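Local coordinates for DNA replication regulator protein HobA (Helicobacter pylori, PDB 2UVP), which is required for initiating chromosome replication, increasing the binding of the initiator DnaA to the origin region oriC, at residues Leu57-Ser62 against Ile89-Ser94; Phe118-Lys123 against Thr131-Lys136. All blocks are in the same frame, centred on the assembly; numbering follows the deposited sequence.

Following the chain from the N terminus, the long helix 10-28 and helix 39-51 come before strand 55-60. Contact 1 closes the first loop, pairing the end of that strand with strand 88-90 after the chain has passed through helix 65-75. The chain then runs through helix 102-112 into strand 116-121, and contact 2 closes the second, shorter loop, where helix 127-133 folds back over that strand. The two loops follow in series, neither nested nor crossed. They meet side by side in the sheet, because strands 55-60 and 116-121 are neighbours: S59 OG lies 2.7 Å from H120 ND1, a probable hydrogen bond, and D61 OD2 probably accepts from K123 N.

Contact 1: Leu57-Ser62 against Ile89-Ser94; sequences LVSADS and IDFNAS
V58 is held at both its backbone N and its carbonyl O: the N donates to I89 O at 2.8 Å, nearly straight (173°), and the O accepts from F91 N at 2.8 Å, a more bent bond of 144°. The close-packed part lies on the face carrying L57 and I89. These side chains run side by side in the same direction, their CD1 methyls meeting at 3.7 Å. F91 extends this apolar patch, its CB 4.1 Å from L57 CB. With CG anti to the backbone N (chi1 -174°), its ring is directed away from the strand, among I109 of helix 102-112, F118 and Y97; S59 CB reaches the ring edge, 3.9 Å from F91 CD2. Two parallel bridges, L57 with I89 and V58 with D90, join the strands of a right-handed beta-alpha-beta unit in a parallel sheet of order 2-1-3-4-5, as in SIS-like alpha/beta folds; L68 of the crossover helix 65-75 covers V58 and D90 on the other face. Strand 88-90 ends at D90, yet N92 still lies beside S59 and A60. The loose side begins at A93 and S94, which do not touch 57-62; A93 N approaches D90 OD1 from above the carboxylate plane at 3.0 Å, making an Asx motif within the F91-S94 type I turn.

Contact 2: Phe118-Lys123 against Thr131-Lys136; sequences FWHVGK and TILLSK
I132 sets its CG2 methyl over one face of the F118 ring, 3.6 Å from the ring centroid and 21° off the normal, a CH-pi contact displaced toward the rim, where CZ is nearest at 3.4 Å. The two side chains cross at about a right angle. L133 follows with its two methyls divided between two strand residues. CD2 lies against F118 CB at 3.7 Å, while CD1 reaches H120 CG at 4.0 Å; CG anti to the carbonyl carbon (chi1 -63°) places the fork between F118 and H120. The imidazole it touches is held at both nitrogens: NE2 donates to K123 O at 2.9 Å, with the acceptor close to the ring plane, and ND1 is hydrogen-bonded to S59 OG on the adjoining strand. Beyond L134, S135 bonds back to I132 O. Its OG donates in the carbonyl plane to that oxygen at 2.6 Å, and its N donates to it as well, so two bonds hold the carbonyl. The contact packs helix 127-133 onto the strand before it in the beta-alpha-beta unit 116-121, 127-133, 139-143; L133 also touches L141 of strand 139-143, and I132 and S135 meet S105 and L106 of helix 102-112.

Contact 1: Leu57-Ser62 against Ile89-Ser94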
ATOM      1  N   LEU A  57       1.955 -16.738   7.919  1.00 12.66           N
ATOM      2  CA  LEU A  57       2.679 -15.589   7.385  1.00 12.62           C
ATOM      3  C   LEU A  57       2.746 -15.833   5.893  1.00 13.10           C
ATOM      4  O   LEU A  57       3.483 -16.714   5.429  1.00 13.82           O
ATOM      5  CB  LEU A  57       4.087 -15.486   7.994  1.00 12.51           C
ATOM      6  CG  LEU A  57       4.197 -14.761   9.355  1.00 13.18           C
ATOM      7  CD1 LEU A  57       3.332 -15.366  10.422  1.00 15.16           C
ATOM      8  CD2 LEU A  57       5.690 -14.749   9.764  1.00 14.43           C
ATOM      9  N   VAL A  58       1.980 -15.052   5.143  1.00 12.73           N
ATOM     10  CA  VAL A  58       1.737 -15.357   3.737  1.00 13.07           C
ATOM     11  C   VAL A  58       2.607 -14.488   2.843  1.00 13.09           C
ATOM     12  O   VAL A  58       2.662 -13.255   2.987  1.00 12.73           O
ATOM     13  CB  VAL A  58       0.222 -15.165   3.357  1.00 13.69           C
ATOM     14  CG1 VAL A  58      -0.047 -15.751   1.968  1.00 15.20           C
ATOM     15  CG2 VAL A  58      -0.700 -15.867   4.363  1.00 13.06           C
ATOM     16  N   SER A  59       3.288 -15.128   1.894  1.00 12.36           N
ATOM     17  CA  SER A  59       4.104 -14.412   0.927  1.00 12.84           C
ATOM     18  C   SER A  59       3.848 -14.976  -0.477  1.00 12.82           C
ATOM     19  O   SER A  59       3.342 -16.106  -0.620  1.00 12.38           O
ATOM     20  CB  SER A  59       5.600 -14.533   1.272  1.00 13.39           C
ATOM     21  OG  SER A  59       6.016 -15.885   1.332  1.00 15.15           O
ATOM     22  N   ALA A  60       4.221 -14.201  -1.492  1.00 13.48           N
ATOM     23  CA  ALA A  60       4.061 -14.628  -2.910  1.00 13.48           C
ATOM     24  C   ALA A  60       5.081 -13.927  -3.759  1.00 13.57           C
ATOM     25  O   ALA A  60       5.528 -12.814  -3.426  1.00 13.76           O
ATOM     26  CB  ALA A  60       2.667 -14.307  -3.416  1.00 13.31           C
ATOM     27  N   ASP A  61       5.411 -14.535  -4.897  1.00 13.87           N
ATOM     28  CA  ASP A  61       6.300 -13.894  -5.858  1.00 14.30           C
ATOM     29  C   ASP A  61       5.662 -12.647  -6.495  1.00 15.01           C
ATOM     30  O   ASP A  61       4.469 -12.376  -6.298  1.00 14.36           O
ATOM     31  CB  ASP A  61       6.833 -14.930  -6.887  1.00 14.03           C
ATOM     32  CG  ASP A  61       5.773 -15.415  -7.877  1.00 15.37           C
ATOM     33  OD1 ASP A  61       4.736 -14.749  -8.084  1.00 17.20           O
ATOM     34  OD2 ASP A  61       6.006 -16.477  -8.495  1.00 15.42           O
ATOM     35  N   SER A  62       6.466 -11.867  -7.219  1.00 15.18           N
ATOM     36  CA  SER A  62       5.989 -10.604  -7.775  1.00 17.13           C
ATOM     37  C   SER A  62       4.700 -10.791  -8.605  1.00 17.34           C
ATOM     38  O   SER A  62       3.719 -10.055  -8.416  1.00 20.28           O
ATOM     39  CB  SER A  62       7.107  -9.886  -8.574  1.00 18.02           C
ATOM     40  OG  SER A  62       7.838 -10.797  -9.392  0.50 18.05           O
ATOM     41  N   ILE A  89      -1.152 -13.052   8.256  1.00 14.94           N
ATOM     42  CA  ILE A  89      -0.300 -11.883   8.141  1.00 15.09           C
ATOM     43  C   ILE A  89       0.257 -11.793   6.725  1.00 14.71           C
ATOM     44  O   ILE A  89       0.641 -12.814   6.141  1.00 14.87           O
ATOM     45  CB  ILE A  89       0.874 -11.978   9.142  1.00 16.20           C
ATOM     46  CG1 ILE A  89       0.366 -11.861  10.597  1.00 17.67           C
ATOM     47  CG2 ILE A  89       1.972 -10.961   8.843  1.00 16.53           C
ATOM     48  CD1 ILE A  89       0.527 -13.108  11.330  1.00 23.65           C
ATOM     49  N   ASP A  90       0.280 -10.571   6.179  1.00 14.08           N
ATOM     50  CA  ASP A  90       0.929 -10.288   4.908  1.00 14.18           C
ATOM     51  C   ASP A  90       2.442 -10.196   5.152  1.00 15.00           C
ATOM     52  O   ASP A  90       2.958  -9.177   5.622  1.00 13.19           O
ATOM     53  CB  ASP A  90       0.375  -8.992   4.300  1.00 14.42           C
ATOM     54  CG  ASP A  90       1.030  -8.626   2.968  1.00 14.56           C
ATOM     55  OD1 ASP A  90       2.109  -9.167   2.633  1.00 14.83           O
ATOM     56  OD2 ASP A  90       0.448  -7.754   2.274  1.00 16.51           O
ATOM     57  N   PHE A  91       3.146 -11.279   4.841  1.00 14.78           N
ATOM     58  CA  PHE A  91       4.576 -11.337   5.064  1.00 15.34           C
ATOM     59  C   PHE A  91       5.354 -10.481   4.063  1.00 15.34           C
ATOM     60  O   PHE A  91       6.346  -9.845   4.448  1.00 15.93           O
ATOM     61  CB  PHE A  91       5.044 -12.805   5.064  1.00 15.71           C
ATOM     62  CG  PHE A  91       6.498 -12.992   5.439  1.00 17.43           C
ATOM     63  CD1 PHE A  91       7.035 -12.369   6.556  1.00 17.60           C
ATOM     64  CD2 PHE A  91       7.310 -13.853   4.700  1.00 20.66           C
ATOM     65  CE1 PHE A  91       8.380 -12.549   6.905  1.00 18.72           C
ATOM     66  CE2 PHE A  91       8.654 -14.047   5.044  1.00 21.57           C
ATOM     67  CZ  PHE A  91       9.186 -13.392   6.153  1.00 20.00           C
ATOM     68  N   ASN A  92       4.901 -10.426   2.804  1.00 14.91           N
ATOM     69  CA  ASN A  92       5.528  -9.557   1.791  1.00 14.90           C
ATOM     70  C   ASN A  92       5.659  -8.150   2.327  1.00 14.67           C
ATOM     71  O   ASN A  92       6.640  -7.483   2.041  1.00 14.76           O
ATOM     72  CB  ASN A  92       4.712  -9.447   0.487  1.00 15.29           C
ATOM     73  CG  ASN A  92       5.009 -10.565  -0.529  1.00 17.28           C
ATOM     74  OD1 ASN A  92       4.816 -10.389  -1.743  1.00 23.02           O
ATOM     75  ND2 ASN A  92       5.419 -11.694  -0.053  1.00 15.43           N
ATOM     76  N   ALA A  93       4.644  -7.702   3.073  1.00 14.71           N
ATOM     77  CA  ALA A  93       4.533  -6.299   3.452  1.00 15.31           C
ATOM     78  C   ALA A  93       5.239  -6.018   4.775  1.00 16.05           C
ATOM     79  O   ALA A  93       5.359  -4.872   5.195  1.00 16.17           O
ATOM     80  CB  ALA A  93       3.084  -5.891   3.555  1.00 16.43           C
ATOM     81  N   SER A  94       5.699  -7.056   5.446  1.00 15.58           N
ATOM     82  CA  SER A  94       6.200  -6.829   6.803  1.00 16.97           C
ATOM     83  C   SER A  94       7.652  -6.370   6.805  1.00 17.69           C
ATOM     84  O   SER A  94       8.394  -6.595   5.852  1.00 17.24           O
ATOM     85  CB  SER A  94       6.012  -8.064   7.659  1.00 18.18           C
ATOM     86  OG  SER A  94       7.083  -8.946   7.487  1.00 20.31           O
TER

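Contact 2: Phe118-Lys123 against Thr131-Lys136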
ATOM      1  N   PHE A 118       4.982 -20.390   7.561  1.00 16.34           N
ATOM      2  CA  PHE A 118       5.145 -19.637   6.321  1.00 17.03           C
ATOM      3  C   PHE A 118       4.318 -20.267   5.228  1.00 16.81           C
ATOM      4  O   PHE A 118       4.454 -21.463   4.962  1.00 18.60           O
ATOM      5  CB  PHE A 118       6.596 -19.608   5.867  1.00 17.49           C
ATOM      6  CG  PHE A 118       7.500 -18.864   6.792  1.00 18.86           C
ATOM      7  CD1 PHE A 118       7.425 -17.479   6.899  1.00 20.66           C
ATOM      8  CD2 PHE A 118       8.440 -19.551   7.542  1.00 19.99           C
ATOM      9  CE1 PHE A 118       8.283 -16.779   7.763  1.00 20.61           C
ATOM     10  CE2 PHE A 118       9.303 -18.865   8.414  1.00 22.00           C
ATOM     11  CZ  PHE A 118       9.225 -17.482   8.524  1.00 21.49           C
ATOM     12  N   TRP A 119       3.477 -19.474   4.585  1.00 15.14           N
ATOM     13  CA  TRP A 119       2.719 -19.967   3.426  1.00 14.36           C
ATOM     14  C   TRP A 119       3.208 -19.173   2.249  1.00 13.75           C
ATOM     15  O   TRP A 119       2.981 -17.957   2.171  1.00 13.25           O
ATOM     16  CB  TRP A 119       1.237 -19.723   3.637  1.00 13.94           C
ATOM     17  CG  TRP A 119       0.313 -20.142   2.527  1.00 14.20           C
ATOM     18  CD1 TRP A 119       0.640 -20.638   1.278  1.00 13.86           C
ATOM     19  CD2 TRP A 119      -1.109 -20.074   2.573  1.00 12.83           C
ATOM     20  NE1 TRP A 119      -0.514 -20.884   0.557  1.00 14.66           N
ATOM     21  CE2 TRP A 119      -1.597 -20.535   1.325  1.00 12.13           C
ATOM     22  CE3 TRP A 119      -2.021 -19.647   3.544  1.00 12.31           C
ATOM     23  CZ2 TRP A 119      -2.962 -20.621   1.045  1.00 14.09           C
ATOM     24  CZ3 TRP A 119      -3.371 -19.730   3.276  1.00 13.63           C
ATOM     25  CH2 TRP A 119      -3.835 -20.218   2.022  1.00 14.24           C
ATOM     26  N   HIS A 120       3.927 -19.826   1.337  1.00 13.30           N
ATOM     27  CA  HIS A 120       4.516 -19.069   0.232  1.00 13.25           C
ATOM     28  C   HIS A 120       3.990 -19.605  -1.081  1.00 13.47           C
ATOM     29  O   HIS A 120       3.888 -20.822  -1.246  1.00 14.17           O
ATOM     30  CB  HIS A 120       6.049 -19.116   0.244  1.00 14.09           C
ATOM     31  CG  HIS A 120       6.662 -18.418  -0.925  1.00 13.74           C
ATOM     32  ND1 HIS A 120       6.751 -17.042  -1.005  1.00 13.25           N
ATOM     33  CD2 HIS A 120       7.120 -18.896  -2.112  1.00 13.12           C
ATOM     34  CE1 HIS A 120       7.295 -16.711  -2.163  1.00 15.42           C
ATOM     35  NE2 HIS A 120       7.484 -17.814  -2.866  1.00 13.82           N
ATOM     36  N   VAL A 121       3.693 -18.696  -2.006  1.00 12.40           N
ATOM     37  CA  VAL A 121       3.222 -19.072  -3.341  1.00 12.31           C
ATOM     38  C   VAL A 121       4.124 -18.541  -4.434  1.00 12.49           C
ATOM     39  O   VAL A 121       4.297 -17.328  -4.587  1.00 12.54           O
ATOM     40  CB  VAL A 121       1.789 -18.555  -3.598  1.00 10.93           C
ATOM     41  CG1 VAL A 121       1.296 -19.053  -4.962  1.00 10.69           C
ATOM     42  CG2 VAL A 121       0.873 -19.013  -2.462  1.00 13.06           C
ATOM     43  N   GLY A 122       4.688 -19.460  -5.219  1.00 13.75           N
ATOM     44  CA  GLY A 122       5.349 -19.099  -6.450  1.00 14.01           C
ATOM     45  C   GLY A 122       6.860 -19.168  -6.340  1.00 15.70           C
ATOM     46  O   GLY A 122       7.407 -19.908  -5.501  1.00 15.56           O
ATOM     47  N   LYS A 123       7.511 -18.392  -7.191  1.00 17.20           N
ATOM     48  CA  LYS A 123       8.982 -18.328  -7.236  1.00 18.78           C
ATOM     49  C   LYS A 123       9.533 -17.784  -5.935  1.00 19.47           C
ATOM     50  O   LYS A 123       8.897 -16.923  -5.292  1.00 18.66           O
ATOM     51  CB  LYS A 123       9.430 -17.420  -8.371  1.00 19.04           C
ATOM     52  CG  LYS A 123       9.072 -17.934  -9.749  1.00 22.60           C
ATOM     53  CD  LYS A 123       9.708 -17.088 -10.852  1.00 27.13           C
ATOM     54  CE  LYS A 123       9.136 -15.677 -10.889  1.00 30.49           C
ATOM     55  NZ  LYS A 123       9.476 -14.937 -12.152  1.00 33.35           N
ATOM     56  N   THR A 131      16.393 -19.071   2.391  1.00 25.10           N
ATOM     57  CA  THR A 131      16.942 -19.463   3.686  1.00 26.16           C
ATOM     58  C   THR A 131      15.858 -19.584   4.760  1.00 26.00           C
ATOM     59  O   THR A 131      15.885 -20.494   5.578  1.00 26.48           O
ATOM     60  CB  THR A 131      18.057 -18.472   4.119  1.00 26.64           C
ATOM     61  OG1 THR A 131      19.092 -18.464   3.122  1.00 28.46           O
ATOM     62  CG2 THR A 131      18.661 -18.868   5.448  1.00 27.88           C
ATOM     63  N   ILE A 132      14.893 -18.670   4.746  1.00 25.96           N
ATOM     64  CA  ILE A 132      13.823 -18.678   5.732  1.00 26.55           C
ATOM     65  C   ILE A 132      12.923 -19.905   5.526  1.00 25.98           C
ATOM     66  O   ILE A 132      12.571 -20.615   6.479  1.00 25.91           O
ATOM     67  CB  ILE A 132      13.037 -17.336   5.678  1.00 26.86           C
ATOM     68  CG1 ILE A 132      13.693 -16.337   6.632  1.00 28.68           C
ATOM     69  CG2 ILE A 132      11.572 -17.526   6.029  1.00 28.31           C
ATOM     70  CD1 ILE A 132      13.234 -14.920   6.454  1.00 30.07           C
ATOM     71  N   LEU A 133      12.595 -20.171   4.267  1.00 25.76           N
ATOM     72  CA  LEU A 133      11.711 -21.278   3.945  1.00 26.38           C
ATOM     73  C   LEU A 133      12.398 -22.617   4.208  1.00 27.30           C
ATOM     74  O   LEU A 133      11.735 -23.601   4.514  1.00 27.71           O
ATOM     75  CB  LEU A 133      11.210 -21.153   2.504  1.00 25.36           C
ATOM     76  CG  LEU A 133      10.369 -19.892   2.237  1.00 24.89           C
ATOM     77  CD1 LEU A 133       9.926 -19.857   0.796  1.00 24.02           C
ATOM     78  CD2 LEU A 133       9.173 -19.778   3.176  1.00 23.73           C
ATOM     79  N   LEU A 134      13.727 -22.623   4.107  1.00 28.38           N
ATOM     80  CA  LEU A 134      14.570 -23.785   4.445  1.00 29.59           C
ATOM     81  C   LEU A 134      14.666 -24.065   5.952  1.00 30.11           C
ATOM     82  O   LEU A 134      15.141 -25.136   6.364  1.00 30.09           O
ATOM     83  CB  LEU A 134      15.975 -23.566   3.880  1.00 29.49           C
ATOM     84  CG  LEU A 134      16.556 -24.407   2.733  1.00 31.56           C
ATOM     85  CD1 LEU A 134      15.521 -25.169   1.907  1.00 30.65           C
ATOM     86  CD2 LEU A 134      17.430 -23.548   1.834  1.00 31.98           C
ATOM     87  N   SER A 135      14.220 -23.104   6.763  1.00 30.42           N
ATOM     88  CA  SER A 135      14.371 -23.168   8.216  1.00 30.63           C
ATOM     89  C   SER A 135      13.480 -24.217   8.897  1.00 31.16           C
ATOM     90  O   SER A 135      12.745 -24.947   8.232  1.00 31.58           O
ATOM     91  CB  SER A 135      14.150 -21.782   8.836  1.00 30.71           C
ATOM     92  OG  SER A 135      12.771 -21.457   8.907  1.00 31.03           O
ATOM     93  N   LYS A 136      13.575 -24.281  10.225  1.00 31.33           N
ATOM     94  CA  LYS A 136      12.824 -25.218  11.057  1.00 31.80           C
ATOM     95  C   LYS A 136      11.344 -24.850  11.119  1.00 30.95           C
ATOM     96  O   LYS A 136      10.501 -25.699  11.421  1.00 31.74           O
ATOM     97  CB  LYS A 136      13.374 -25.237  12.502  1.00 32.51           C
ATOM     98  CG  LYS A 136      14.811 -24.715  12.675  1.00 35.16           C
ATOM     99  CD  LYS A 136      14.846 -23.176  12.812  1.00 36.87           C
ATOM    100  CE  LYS A 136      16.121 -22.581  12.215  1.00 36.34           C
ATOM    101  NZ  LYS A 136      16.363 -23.028  10.812  1.00 37.85           N
TER